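Hypothetical protein Atu2327 (Agrobacterium tumefaciens, PDB 2O8I) is of unknown function but belongs to the OHCU decarboxylase family, and so probably decarboxylates OHCU to (S)-allantoin in urate degradation. Local coordinates at residues F111-I116 with A144-Q149. Sequence-based numbering, arbitrary orientation.
Sequences FGFPFI and ATATGQ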
loop_
_atom_site.group_PDB
_atom_site.type_symbol
_atom_site.label_atom_id
_atom_site.label_comp_id
_atom_site.label_asym_id
_atom_site.label_seq_id
_atom_site.Cartn_x
_atom_site.Cartn_y
_atom_site.Cartn_z
ATOM N N PHE A 111 20.922 3.001 2.802
ATOM C CA PHE A 111 20.824 1.533 2.718
ATOM C C PHE A 111 20.362 0.976 1.384
ATOM O O PHE A 111 20.675 -0.166 1.050
ATOM C CB PHE A 111 19.982 0.977 3.869
ATOM C CG PHE A 111 20.577 1.256 5.206
ATOM C CD1 PHE A 111 21.761 0.628 5.597
ATOM C CD2 PHE A 111 20.009 2.189 6.051
ATOM C CE1 PHE A 111 22.359 0.909 6.814
ATOM C CE2 PHE A 111 20.595 2.479 7.278
ATOM C CZ PHE A 111 21.781 1.841 7.653
ATOM N N GLY A 112 19.623 1.780 0.619
ATOM C CA GLY A 112 19.163 1.385 -0.714
ATOM C C GLY A 112 17.854 0.627 -0.719
ATOM O O GLY A 112 17.564 -0.102 -1.677
ATOM N N PHE A 113 17.098 0.766 0.368
ATOM C CA PHE A 113 15.729 0.265 0.482
ATOM C C PHE A 113 15.020 1.107 1.539
ATOM O O PHE A 113 15.695 1.713 2.380
ATOM C CB PHE A 113 15.671 -1.245 0.836
ATOM C CG PHE A 113 16.621 -1.682 1.939
ATOM C CD1 PHE A 113 17.843 -2.284 1.622
ATOM C CD2 PHE A 113 16.289 -1.506 3.295
ATOM C CE1 PHE A 113 18.740 -2.695 2.645
ATOM C CE2 PHE A 113 17.179 -1.910 4.329
ATOM C CZ PHE A 113 18.401 -2.506 4.006
ATOM N N PRO A 114 13.673 1.118 1.543
ATOM C CA PRO A 114 12.959 1.973 2.489
ATOM C C PRO A 114 13.168 1.588 3.943
ATOM O O PRO A 114 13.651 0.479 4.238
ATOM C CB PRO A 114 11.497 1.738 2.137
ATOM C CG PRO A 114 11.526 1.213 0.740
ATOM C CD PRO A 114 12.736 0.337 0.730
ATOM N N PHE A 115 12.790 2.495 4.842
ATOM C CA PHE A 115 12.797 2.236 6.263
ATOM C C PHE A 115 11.561 1.400 6.566
ATOM O O PHE A 115 10.419 1.827 6.361
ATOM C CB PHE A 115 12.766 3.558 7.013
ATOM C CG PHE A 115 12.746 3.406 8.499
ATOM C CD1 PHE A 115 13.818 2.835 9.162
ATOM C CD2 PHE A 115 11.642 3.861 9.245
ATOM C CE1 PHE A 115 13.805 2.676 10.546
ATOM C CE2 PHE A 115 11.621 3.740 10.643
ATOM C CZ PHE A 115 12.702 3.117 11.302
ATOM N N ILE A 116 11.791 0.174 7.010
ATOM C CA ILE A 116 10.714 -0.768 7.188
ATOM C C ILE A 116 10.568 -1.038 8.692
ATOM O O ILE A 116 11.557 -1.362 9.412
ATOM C CB ILE A 116 11.031 -2.053 6.466
ATOM C CG1 ILE A 116 11.081 -1.822 4.961
ATOM C CG2 ILE A 116 10.013 -3.161 6.835
ATOM C CD1 ILE A 116 11.756 -3.008 4.196
ATOM N N ALA A 144 19.559 -7.579 8.514
ATOM C CA ALA A 144 18.955 -8.459 9.512
ATOM C C ALA A 144 17.660 -7.839 10.097
ATOM O O ALA A 144 16.619 -8.478 10.089
ATOM C CB ALA A 144 19.963 -8.821 10.632
ATOM N N THR A 145 17.729 -6.596 10.573
ATOM C CA THR A 145 16.570 -5.920 11.151
ATOM C C THR A 145 15.407 -5.787 10.161
ATOM O O THR A 145 14.284 -6.158 10.505
ATOM C CB THR A 145 16.959 -4.541 11.697
ATOM O OG1 THR A 145 17.856 -4.736 12.760
ATOM C CG2 THR A 145 15.775 -3.773 12.265
ATOM N N ALA A 146 15.681 -5.274 8.951
ATOM C CA ALA A 146 14.648 -5.023 7.940
ATOM C C ALA A 146 13.945 -6.291 7.562
ATOM O O ALA A 146 12.735 -6.300 7.505
ATOM C CB ALA A 146 15.214 -4.370 6.714
ATOM N N THR A 147 14.693 -7.369 7.326
ATOM C CA THR A 147 14.088 -8.661 6.989
ATOM C C THR A 147 13.232 -9.193 8.142
ATOM O O THR A 147 12.194 -9.818 7.909
ATOM C CB THR A 147 15.143 -9.754 6.584
ATOM O OG1 THR A 147 16.088 -9.929 7.640
ATOM C CG2 THR A 147 15.859 -9.403 5.291
ATOM N N GLY A 148 13.681 -8.948 9.372
ATOM C CA GLY A 148 12.938 -9.329 10.575
ATOM C C GLY A 148 11.621 -8.581 10.621
ATOM O O GLY A 148 10.593 -9.154 10.944
ATOM N N GLN A 149 11.656 -7.296 10.272
ATOM C CA GLN A 149 10.486 -6.451 10.310
ATOM C C GLN A 149 9.459 -6.823 9.226
ATOM O O GLN A 149 8.260 -6.794 9.471
ATOM C CB GLN A 149 10.888 -4.967 10.201
ATOM C CG GLN A 149 11.568 -4.433 11.478
ATOM C CD GLN A 149 10.673 -4.448 12.715
ATOM O OE1 GLN A 149 9.622 -3.785 12.778
ATOM N NE2 GLN A 149 11.078 -5.196 13.696
#
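F113 and I116 converge on the methyl group of A146, which shows how an irregular loop can be seated on a helix by apolar side chains. CE2 of the F113 ring reaches CB of A146 at 3.9 Å, approaching it obliquely, while CB of F111 lies over one face of the same ring, toward its rim. Three residues further along the loop, CD1 of I116 stands a looser 4.5 Å from A146 CB. The second branch of I116, CG2, is anti to the backbone N and runs alongside Q149, meeting its CB at 3.9 Å; the two side chains lie side by side and point opposite ways.

The polar groups add only carbon-to-oxygen contacts here: Q149 CG lies 3.7 Å from I116 O, and CG2 of I116 is 4.2 Å from A146 O. I116 O and the Q149 amide oxygen find their hydrogen bonds outside the two segments. I116 O accepts from R134 on helix 124-135, and OE1 of Q149 accepts from the backbone N of A118; the glutamine side chain turns back at chi2 (-63°), which carries its amide round toward that N-H.

In the fold, the loop after helix 94-111 is thereby laid against helix 139-161, with L57 and L60 of helix 53-62 also touching F113. Adhesion between the two segments is therefore by van der Waals contact, while the hydrogen bonds to R134 and A118 help fix I116 O and the Q149 amide beside it.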